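Local coordinates for glyoxylate-induced Protein (Pseudomonas aeruginosa, PDB 1SQ4) that is of unproven function but is built as a double-barrelled cupin and may act as a ureidoglycine aminohydrolase, at residues E66-Y71 against H139-H144; N89-L94 against R188-V193; H214-L219 against Y260-D265. All coordinates share one frame; numbering follows the deposited sequence.

Contact 1. Residues E66-Y71 against H139-H144; sequences ETFSQY and HWIRKH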
loop_
_atom_site.group_PDB
_atom_site.type_symbol
_atom_site.label_atom_id
_atom_site.label_comp_id
_atom_site.label_asym_id
_atom_site.label_seq_id
_atom_site.Cartn_x
_atom_site.Cartn_y
_atom_site.Cartn_z
ATOM N N GLU A 66 0.306 -27.813 3.230
ATOM C CA GLU A 66 -0.429 -28.943 3.758
ATOM C C GLU A 66 0.512 -30.115 3.916
ATOM O O GLU A 66 0.083 -31.250 4.024
ATOM C CB GLU A 66 -1.556 -29.320 2.814
ATOM C CG GLU A 66 -2.432 -28.163 2.400
ATOM C CD GLU A 66 -3.503 -28.605 1.432
ATOM O OE1 GLU A 66 -4.394 -29.382 1.854
ATOM O OE2 GLU A 66 -3.443 -28.192 0.249
ATOM N N THR A 67 1.808 -29.844 3.928
ATOM C CA THR A 67 2.775 -30.921 4.073
ATOM C C THR A 67 2.868 -31.373 5.521
ATOM O O THR A 67 2.860 -32.565 5.814
ATOM C CB THR A 67 4.177 -30.501 3.622
ATOM O OG1 THR A 67 4.151 -30.164 2.234
ATOM C CG2 THR A 67 5.158 -31.628 3.851
ATOM N N PHE A 68 2.957 -30.414 6.430
ATOM C CA PHE A 68 3.082 -30.740 7.839
ATOM C C PHE A 68 1.852 -30.368 8.638
ATOM O O PHE A 68 1.016 -29.572 8.211
ATOM C CB PHE A 68 4.295 -30.019 8.444
ATOM C CG PHE A 68 5.622 -30.578 8.017
ATOM C CD1 PHE A 68 6.045 -31.830 8.462
ATOM C CD2 PHE A 68 6.470 -29.838 7.207
ATOM C CE1 PHE A 68 7.303 -32.338 8.104
ATOM C CE2 PHE A 68 7.724 -30.334 6.845
ATOM C CZ PHE A 68 8.144 -31.590 7.297
ATOM N N SER A 69 1.755 -30.975 9.809
ATOM C CA SER A 69 0.676 -30.708 10.729
ATOM C C SER A 69 1.362 -30.713 12.096
ATOM O O SER A 69 2.200 -31.569 12.389
ATOM C CB SER A 69 -0.401 -31.791 10.622
ATOM O OG SER A 69 -0.396 -32.670 11.730
ATOM N N GLN A 70 1.040 -29.725 12.917
ATOM C CA GLN A 70 1.637 -29.620 14.233
ATOM C C GLN A 70 0.544 -29.434 15.272
ATOM O O GLN A 70 -0.392 -28.663 15.063
ATOM C CB GLN A 70 2.600 -28.433 14.256
ATOM C CG GLN A 70 3.137 -28.073 15.619
ATOM C CD GLN A 70 4.036 -26.842 15.583
ATOM O OE1 GLN A 70 3.975 -26.035 14.645
ATOM N NE2 GLN A 70 4.866 -26.686 16.611
ATOM N N TYR A 71 0.638 -30.155 16.379
ATOM C CA TYR A 71 -0.349 -29.993 17.438
ATOM C C TYR A 71 0.393 -29.797 18.755
ATOM O O TYR A 71 1.533 -30.238 18.905
ATOM C CB TYR A 71 -1.233 -31.232 17.593
ATOM C CG TYR A 71 -1.788 -31.856 16.342
ATOM C CD1 TYR A 71 -2.198 -31.081 15.262
ATOM C CD2 TYR A 71 -2.010 -33.229 16.286
ATOM C CE1 TYR A 71 -2.824 -31.659 14.161
ATOM C CE2 TYR A 71 -2.635 -33.812 15.193
ATOM C CZ TYR A 71 -3.044 -33.017 14.136
ATOM O OH TYR A 71 -3.709 -33.571 13.072
ATOM N N HIS A 139 4.579 -31.487 21.750
ATOM C CA HIS A 139 4.340 -31.106 20.369
ATOM C C HIS A 139 4.262 -32.372 19.539
ATOM O O HIS A 139 5.031 -33.302 19.753
ATOM C CB HIS A 139 5.473 -30.222 19.834
ATOM C CG HIS A 139 5.418 -28.805 20.310
ATOM N ND1 HIS A 139 5.350 -27.733 19.450
ATOM C CD2 HIS A 139 5.438 -28.280 21.561
ATOM C CE1 HIS A 139 5.331 -26.611 20.145
ATOM N NE2 HIS A 139 5.384 -26.917 21.430
ATOM N N TRP A 140 3.337 -32.403 18.589
ATOM C CA TRP A 140 3.172 -33.564 17.734
ATOM C C TRP A 140 3.205 -33.098 16.278
ATOM O O TRP A 140 2.267 -32.484 15.775
ATOM C CB TRP A 140 1.847 -34.251 18.078
ATOM C CG TRP A 140 1.541 -35.539 17.342
ATOM C CD1 TRP A 140 2.357 -36.219 16.490
ATOM C CD2 TRP A 140 0.291 -36.248 17.345
ATOM N NE1 TRP A 140 1.690 -37.302 15.950
ATOM C CE2 TRP A 140 0.416 -37.338 16.460
ATOM C CE3 TRP A 140 -0.936 -36.059 18.009
ATOM C CZ2 TRP A 140 -0.622 -38.236 16.216
ATOM C CZ3 TRP A 140 -1.973 -36.959 17.763
ATOM C CH2 TRP A 140 -1.805 -38.028 16.873
ATOM N N ILE A 141 4.305 -33.393 15.603
ATOM C CA ILE A 141 4.470 -32.998 14.223
ATOM C C ILE A 141 4.226 -34.184 13.286
ATOM O O ILE A 141 4.882 -35.220 13.401
ATOM C CB ILE A 141 5.875 -32.429 14.037
ATOM C CG1 ILE A 141 6.075 -31.272 15.009
ATOM C CG2 ILE A 141 6.060 -31.957 12.625
ATOM C CD1 ILE A 141 7.495 -30.798 15.138
ATOM N N ARG A 142 3.287 -34.021 12.355
ATOM C CA ARG A 142 2.937 -35.092 11.421
ATOM C C ARG A 142 3.207 -34.802 9.957
ATOM O O ARG A 142 3.183 -33.650 9.522
ATOM C CB ARG A 142 1.451 -35.463 11.566
ATOM C CG ARG A 142 1.091 -36.073 12.918
ATOM C CD ARG A 142 -0.409 -36.126 13.167
ATOM N NE ARG A 142 -1.118 -37.189 12.450
ATOM C CZ ARG A 142 -1.831 -37.006 11.345
ATOM N NH1 ARG A 142 -1.927 -35.794 10.813
ATOM N NH2 ARG A 142 -2.472 -38.026 10.791
ATOM N N LYS A 143 3.453 -35.867 9.201
ATOM C CA LYS A 143 3.697 -35.763 7.770
ATOM C C LYS A 143 3.570 -37.119 7.117
ATOM O O LYS A 143 3.906 -38.139 7.710
ATOM C CB LYS A 143 5.100 -35.235 7.476
ATOM C CG LYS A 143 5.482 -35.250 5.989
ATOM C CD LYS A 143 6.984 -35.049 5.840
ATOM C CE LYS A 143 7.468 -34.910 4.391
ATOM N NZ LYS A 143 6.996 -35.953 3.444
ATOM N N HIS A 144 3.080 -37.137 5.891
ATOM C CA HIS A 144 2.983 -38.394 5.197
ATOM C C HIS A 144 4.400 -38.703 4.732
ATOM O O HIS A 144 5.039 -37.904 4.033
ATOM C CB HIS A 144 2.026 -38.283 4.011
ATOM C CG HIS A 144 0.580 -38.309 4.399
ATOM N ND1 HIS A 144 -0.413 -37.801 3.584
ATOM C CD2 HIS A 144 -0.048 -38.804 5.487
ATOM C CE1 HIS A 144 -1.587 -37.985 4.156
ATOM N NE2 HIS A 144 -1.398 -38.592 5.313
HETATM O O HOH W 1 2.271 -34.644 3.993
HETATM O O HOH W 2 0.307 -32.748 14.354
#
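Tyr71 turns the edge of its ring onto the six-membered ring of Trp140, an offset edge-to-face pair with planes at 88° and centroids 5.3 Å apart. The two residues face each other across an antiparallel strand pair, 69-76 with 136-144, in the N-terminal cupin barrel of this bicupin. Paired backbone bonds fix the register. Arg142 N donates to Ser69 O at 2.7 Å, close to straight at 170°, and two residues along, past the non-hydrogen-bonded pair Gln70-Ile141, Tyr71 and Trp140 bond to each other through both their N and O atoms. CG of Trp140 stands anti to its backbone N (chi1 -176°), which lays the indole alongside the phenol; Tyr71 CD2 then comes within 3.5 Å of Trp140 CE3. The aliphatic part of Arg142 joins on the indole face that Tyr71 approaches, with CD above the rim. Its guanidinium lies nearly parallel to the phenol plane; Ser69 OG lies at its edge, in plane, and bonds to a water that also donates to Trp140 O. The charge is met by Glu85 through NH2, while the Tyr71 hydroxyl bonds to His269 and Met270 of the second subunit, so this face belongs to a subunit interface. On the sheet face bearing Gln70 and Ile141, Gln70 runs out extended and hands an NE2 hydrogen to His139 ND1 at 3.1 Å, in the plane of the imidazole and of its own amide; OE1 is held by Tyr263. Phe68 sits obliquely against the methylenes of Lys143, its CE1 3.5 Å from CD. Lys143 bends at its last torsion, and NZ donates to His144 O besides its salt bridge to Asp190. Where the strands part, a water bridges them, donating to Thr67 O at 2.8 Å and accepting from His144 N.

Contact 2. Residues N89-L94 against R188-V193; sequences NAEAVL and RHDMHV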
loop_
_atom_site.group_PDB
_atom_site.type_symbol
_atom_site.label_atom_id
_atom_site.label_comp_id
_atom_site.label_asym_id
_atom_site.label_seq_id
_atom_site.Cartn_x
_atom_site.Cartn_y
_atom_site.Cartn_z
ATOM N N ASN A 89 0.163 -43.868 6.914
ATOM C CA ASN A 89 1.302 -43.250 6.242
ATOM C C ASN A 89 1.883 -42.084 7.027
ATOM O O ASN A 89 2.905 -41.512 6.648
ATOM C CB ASN A 89 0.912 -42.758 4.853
ATOM C CG ASN A 89 0.494 -43.873 3.945
ATOM O OD1 ASN A 89 -0.698 -44.086 3.710
ATOM N ND2 ASN A 89 1.473 -44.612 3.433
ATOM N N ALA A 90 1.239 -41.738 8.130
ATOM C CA ALA A 90 1.713 -40.635 8.941
ATOM C C ALA A 90 2.947 -40.972 9.778
ATOM O O ALA A 90 2.980 -41.972 10.499
ATOM C CB ALA A 90 0.594 -40.149 9.854
ATOM N N GLU A 91 3.974 -40.141 9.662
ATOM C CA GLU A 91 5.181 -40.321 10.459
ATOM C C GLU A 91 5.072 -39.197 11.482
ATOM O O GLU A 91 4.322 -38.243 11.266
ATOM C CB GLU A 91 6.433 -40.165 9.595
ATOM C CG GLU A 91 6.593 -38.799 8.968
ATOM C CD GLU A 91 7.805 -38.709 8.051
ATOM O OE1 GLU A 91 7.605 -38.574 6.826
ATOM O OE2 GLU A 91 8.958 -38.767 8.551
ATOM N N ALA A 92 5.791 -39.297 12.594
ATOM C CA ALA A 92 5.701 -38.257 13.610
ATOM C C ALA A 92 6.974 -37.991 14.414
ATOM O O ALA A 92 7.967 -38.720 14.335
ATOM C CB ALA A 92 4.555 -38.577 14.578
ATOM N N VAL A 93 6.910 -36.915 15.185
ATOM C CA VAL A 93 7.974 -36.513 16.074
ATOM C C VAL A 93 7.275 -35.940 17.304
ATOM O O VAL A 93 6.471 -35.007 17.201
ATOM C CB VAL A 93 8.877 -35.434 15.455
ATOM C CG1 VAL A 93 9.864 -34.938 16.492
ATOM C CG2 VAL A 93 9.619 -36.000 14.259
ATOM N N LEU A 94 7.557 -36.525 18.460
ATOM C CA LEU A 94 6.969 -36.072 19.713
ATOM C C LEU A 94 8.040 -35.324 20.482
ATOM O O LEU A 94 9.173 -35.795 20.622
ATOM C CB LEU A 94 6.462 -37.268 20.531
ATOM C CG LEU A 94 4.970 -37.637 20.531
ATOM C CD1 LEU A 94 4.393 -37.620 19.137
ATOM C CD2 LEU A 94 4.803 -39.006 21.161
ATOM N N ARG A 188 17.045 -42.213 4.674
ATOM C CA ARG A 188 15.811 -42.883 5.053
ATOM C C ARG A 188 14.817 -41.862 5.592
ATOM O O ARG A 188 13.609 -42.045 5.476
ATOM C CB ARG A 188 16.095 -43.944 6.109
ATOM C CG ARG A 188 16.912 -45.118 5.600
ATOM C CD ARG A 188 17.081 -46.159 6.702
ATOM N NE ARG A 188 17.853 -45.610 7.814
ATOM C CZ ARG A 188 17.887 -46.120 9.039
ATOM N NH1 ARG A 188 17.184 -47.209 9.333
ATOM N NH2 ARG A 188 18.627 -45.532 9.972
ATOM N N HIS A 189 15.324 -40.787 6.188
ATOM C CA HIS A 189 14.455 -39.747 6.711
ATOM C C HIS A 189 14.138 -38.733 5.652
ATOM O O HIS A 189 15.029 -38.259 4.941
ATOM C CB HIS A 189 15.093 -39.014 7.874
ATOM C CG HIS A 189 14.880 -39.680 9.183
ATOM N ND1 HIS A 189 15.786 -40.564 9.721
ATOM C CD2 HIS A 189 13.836 -39.643 10.043
ATOM C CE1 HIS A 189 15.311 -41.044 10.853
ATOM N NE2 HIS A 189 14.124 -40.500 11.070
ATOM N N ASP A 190 12.861 -38.384 5.562
ATOM C CA ASP A 190 12.428 -37.406 4.581
ATOM C C ASP A 190 12.004 -36.111 5.261
ATOM O O ASP A 190 11.389 -35.239 4.652
ATOM C CB ASP A 190 11.302 -37.992 3.715
ATOM C CG ASP A 190 9.995 -38.178 4.467
ATOM O OD1 ASP A 190 10.001 -38.257 5.711
ATOM O OD2 ASP A 190 8.947 -38.266 3.792
HETATM N N MSE A 191 12.358 -35.982 6.530
HETATM C CA MSE A 191 12.019 -34.784 7.278
HETATM C C MSE A 191 12.936 -34.635 8.477
HETATM O O MSE A 191 13.368 -35.621 9.077
HETATM C CB MSE A 191 10.581 -34.842 7.786
HETATM C CG MSE A 191 10.394 -35.773 8.967
HETATM SE SE MSE A 191 8.758 -35.380 9.905
HETATM C CE MSE A 191 8.702 -36.901 11.116
ATOM N N HIS A 192 13.222 -33.392 8.828
ATOM C CA HIS A 192 14.059 -33.121 9.971
ATOM C C HIS A 192 13.287 -32.187 10.891
ATOM O O HIS A 192 12.572 -31.293 10.438
ATOM C CB HIS A 192 15.365 -32.442 9.545
ATOM C CG HIS A 192 16.301 -33.328 8.774
ATOM N ND1 HIS A 192 17.285 -32.811 7.952
ATOM C CD2 HIS A 192 16.451 -34.670 8.738
ATOM C CE1 HIS A 192 17.996 -33.802 7.450
ATOM N NE2 HIS A 192 17.516 -34.942 7.908
ATOM N N VAL A 193 13.417 -32.424 12.188
ATOM C CA VAL A 193 12.795 -31.590 13.203
ATOM C C VAL A 193 13.957 -31.314 14.150
ATOM O O VAL A 193 14.319 -32.165 14.964
ATOM C CB VAL A 193 11.671 -32.348 13.964
ATOM C CG1 VAL A 193 10.995 -31.424 14.955
ATOM C CG2 VAL A 193 10.643 -32.885 12.991
#
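The carboxylates of Glu91 and Asp190 arrive from opposite directions and lie nearly coplanar, their planes 7° apart. Asp190 OD1 comes in level with the Glu91 group, 2.7 Å from OE1, while the selenium of Met191, a selenomethionine, sits above one face of that group, with SE 3.9 Å from Glu91 CD. Two acid oxygens so close would repel if both groups were charged, so one of the two acids probably holds a proton. Asp190 has further support at OD2 from Gln146 N and from the ammonium of Lys143. Glu91 CG is tucked between its own N and carbonyl carbon (chi1 62°), and the chain runs extended from there to the acid. These strands belong to different cupin barrels: 90-94 and 191-193 run nearly parallel, at 17°, but their axes are 8.9 Å apart, the spacing of facing layers and not of sheet neighbours. Side chains therefore do the bridging. Met191 slides past Glu91 in the reverse sense, and its CE ends 3.4 Å from Val93 CG2. Farther along, Val93 and Val193 reach toward each other tip to tip, CG2 to CG2 at 3.5 Å, with Phe119 and Tyr117 touching Val93 and Ile141 touching Val193.

Contact 3. Residues H214-L219 against Y260-D265; sequences HGLYVL and YLLYKD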
loop_
_atom_site.group_PDB
_atom_site.type_symbol
_atom_site.label_atom_id
_atom_site.label_comp_id
_atom_site.label_asym_id
_atom_site.label_seq_id
_atom_site.Cartn_x
_atom_site.Cartn_y
_atom_site.Cartn_z
ATOM N N HIS A 214 8.868 -23.989 5.632
ATOM C CA HIS A 214 9.057 -24.707 6.871
ATOM C C HIS A 214 8.575 -23.868 8.036
ATOM O O HIS A 214 8.450 -22.647 7.925
ATOM C CB HIS A 214 10.514 -25.114 7.073
ATOM C CG HIS A 214 11.480 -23.975 7.056
ATOM N ND1 HIS A 214 11.795 -23.289 5.905
ATOM C CD2 HIS A 214 12.220 -23.418 8.041
ATOM C CE1 HIS A 214 12.689 -22.358 6.180
ATOM N NE2 HIS A 214 12.964 -22.415 7.470
ATOM N N GLY A 215 8.286 -24.531 9.151
ATOM C CA GLY A 215 7.788 -23.825 10.310
ATOM C C GLY A 215 8.830 -23.617 11.373
ATOM O O GLY A 215 9.810 -24.355 11.452
ATOM N N LEU A 216 8.606 -22.592 12.187
ATOM C CA LEU A 216 9.488 -22.231 13.289
ATOM C C LEU A 216 8.628 -21.997 14.508
ATOM O O LEU A 216 7.660 -21.258 14.434
ATOM C CB LEU A 216 10.231 -20.937 12.966
ATOM C CG LEU A 216 11.518 -21.032 12.169
ATOM C CD1 LEU A 216 11.426 -22.097 11.103
ATOM C CD2 LEU A 216 11.801 -19.668 11.544
ATOM N N TYR A 217 8.975 -22.623 15.627
ATOM C CA TYR A 217 8.216 -22.429 16.862
ATOM C C TYR A 217 9.196 -22.031 17.958
ATOM O O TYR A 217 10.017 -22.836 18.385
ATOM C CB TYR A 217 7.471 -23.710 17.264
ATOM C CG TYR A 217 6.631 -23.548 18.511
ATOM C CD1 TYR A 217 7.217 -23.508 19.768
ATOM C CD2 TYR A 217 5.249 -23.375 18.426
ATOM C CE1 TYR A 217 6.458 -23.295 20.910
ATOM C CE2 TYR A 217 4.475 -23.163 19.569
ATOM C CZ TYR A 217 5.095 -23.125 20.809
ATOM O OH TYR A 217 4.347 -22.932 21.948
ATOM N N VAL A 218 9.108 -20.794 18.419
ATOM C CA VAL A 218 10.036 -20.339 19.439
ATOM C C VAL A 218 9.806 -21.053 20.766
ATOM O O VAL A 218 8.763 -20.900 21.392
ATOM C CB VAL A 218 9.923 -18.818 19.643
ATOM C CG1 VAL A 218 11.034 -18.333 20.553
ATOM C CG2 VAL A 218 9.987 -18.117 18.297
ATOM N N LEU A 219 10.796 -21.833 21.185
ATOM C CA LEU A 219 10.714 -22.566 22.436
ATOM C C LEU A 219 11.157 -21.723 23.626
ATOM O O LEU A 219 10.624 -21.854 24.726
ATOM C CB LEU A 219 11.577 -23.835 22.390
ATOM C CG LEU A 219 11.057 -25.015 21.569
ATOM C CD1 LEU A 219 11.997 -26.195 21.702
ATOM C CD2 LEU A 219 9.657 -25.383 22.038
ATOM N N TYR A 260 14.401 -22.037 18.719
ATOM C CA TYR A 260 13.121 -22.490 18.246
ATOM C C TYR A 260 13.143 -23.824 17.570
ATOM O O TYR A 260 14.130 -24.218 16.958
ATOM C CB TYR A 260 12.500 -21.466 17.307
ATOM C CG TYR A 260 13.388 -21.024 16.171
ATOM C CD1 TYR A 260 13.937 -19.738 16.155
ATOM C CD2 TYR A 260 13.639 -21.862 15.077
ATOM C CE1 TYR A 260 14.703 -19.293 15.085
ATOM C CE2 TYR A 260 14.406 -21.420 13.996
ATOM C CZ TYR A 260 14.929 -20.136 14.010
ATOM O OH TYR A 260 15.663 -19.669 12.945
ATOM N N LEU A 261 12.030 -24.524 17.706
ATOM C CA LEU A 261 11.849 -25.828 17.102
ATOM C C LEU A 261 11.575 -25.582 15.622
ATOM O O LEU A 261 10.801 -24.695 15.269
ATOM C CB LEU A 261 10.655 -26.508 17.760
ATOM C CG LEU A 261 10.192 -27.836 17.191
ATOM C CD1 LEU A 261 11.160 -28.938 17.586
ATOM C CD2 LEU A 261 8.801 -28.132 17.719
ATOM N N LEU A 262 12.208 -26.364 14.760
ATOM C CA LEU A 262 12.036 -26.213 13.320
ATOM C C LEU A 262 11.815 -27.548 12.633
ATOM O O LEU A 262 12.490 -28.536 12.934
ATOM C CB LEU A 262 13.280 -25.538 12.729
ATOM C CG LEU A 262 13.389 -25.356 11.206
ATOM C CD1 LEU A 262 14.466 -24.331 10.918
ATOM C CD2 LEU A 262 13.706 -26.671 10.512
ATOM N N TYR A 263 10.875 -27.572 11.698
ATOM C CA TYR A 263 10.584 -28.786 10.941
ATOM C C TYR A 263 10.514 -28.482 9.455
ATOM O O TYR A 263 9.959 -27.463 9.052
ATOM C CB TYR A 263 9.278 -29.435 11.426
ATOM C CG TYR A 263 8.070 -28.522 11.533
ATOM C CD1 TYR A 263 7.187 -28.362 10.469
ATOM C CD2 TYR A 263 7.785 -27.859 12.725
ATOM C CE1 TYR A 263 6.037 -27.568 10.596
ATOM C CE2 TYR A 263 6.646 -27.062 12.866
ATOM C CZ TYR A 263 5.774 -26.921 11.804
ATOM O OH TYR A 263 4.640 -26.143 11.965
ATOM N N LYS A 264 11.099 -29.373 8.656
ATOM C CA LYS A 264 11.140 -29.251 7.195
ATOM C C LYS A 264 11.244 -30.629 6.543
ATOM O O LYS A 264 11.665 -31.597 7.179
ATOM C CB LYS A 264 12.351 -28.419 6.768
ATOM C CG LYS A 264 13.620 -28.830 7.505
ATOM C CD LYS A 264 14.869 -28.180 6.961
ATOM C CE LYS A 264 16.065 -28.654 7.759
ATOM N NZ LYS A 264 17.346 -28.238 7.136
ATOM N N ASP A 265 10.864 -30.696 5.269
ATOM C CA ASP A 265 10.915 -31.932 4.496
ATOM C C ASP A 265 12.161 -31.879 3.616
ATOM O O ASP A 265 12.454 -30.846 3.014
ATOM C CB ASP A 265 9.653 -32.090 3.641
ATOM C CG ASP A 265 9.382 -30.887 2.757
ATOM O OD1 ASP A 265 9.115 -29.786 3.296
ATOM O OD2 ASP A 265 9.432 -31.038 1.513
#
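Gly215 presents its bare CA to one face of the Tyr263 ring, a CH-pi contact 4.2 Å from the centroid and 19° off the ring normal. Having no side chain, Gly215 takes this broad ring across its backbone, with CA above the ring plane and offset toward the rim. The strands spread at this point, and the two backbone bonds between Gly215 and Tyr263 are weak: Gly215 N to Tyr263 O is 3.4 Å, and the return bond is as long. Two residues on they close up again: Tyr217 N donates to Leu261 O at 2.8 Å, in the carbonyl plane. The pair is antiparallel, strand 212-220 with 258-265, in the C-terminal cupin barrel. On the other sheet face Leu216 is the bump. Its CB lies over the Tyr260 ring and its CG comes 3.4 Å from Tyr260 CE2, the two side chains pointing the same way. Tyr260 CG is wedged between its own N and carbonyl carbon (chi1 52°), which brings the phenol across toward the neighbouring strand. Leu262 fills the next hollow: its CD1 is 3.8 Å from both Leu216 CD1 and His214 CD2. Toward the far end, Leu219 crosses Leu261 with CG 4.1 Å from CB. The Tyr260 hydroxyl bonds to that of Tyr225 on strand 222-227, in the other sheet of this barrel, consistent with an inward-looking face, whereas Tyr263, Leu261 and Tyr217 reach the N-terminal half. Two more polar ends have partners elsewhere: Tyr263 OH bonds to Gln70, and His214 ND1 to Met212 O. Cohesion between the side chains of these two strands thus rests on apolar shape, with the hydroxyls tying the pair to other strands.

Contacts 1 and 2 interleave along the chain, and contact 3 follows both. Their centres form a compact triangle with sides of about 9 Å (contacts 1 and 2), 11 Å (contacts 1 and 3) and 13 Å (contacts 2 and 3). Strand 136-144 of contact 1 neighbours strand 90-98 of contact 2 in one sheet, where Lys143 O meets Glu91 N; strand 191-198 neighbours 258-265 in the other, through His192 N and Lys264 O. Contact 2 therefore spans the two barrels, while contacts 1 and 3 each lie within one. Phe68 against Tyr263 and His139 against Tyr217, edge-to-face pairs, further join the facing sheets, so the two barrels are packed against each other through a buried layer of side chains.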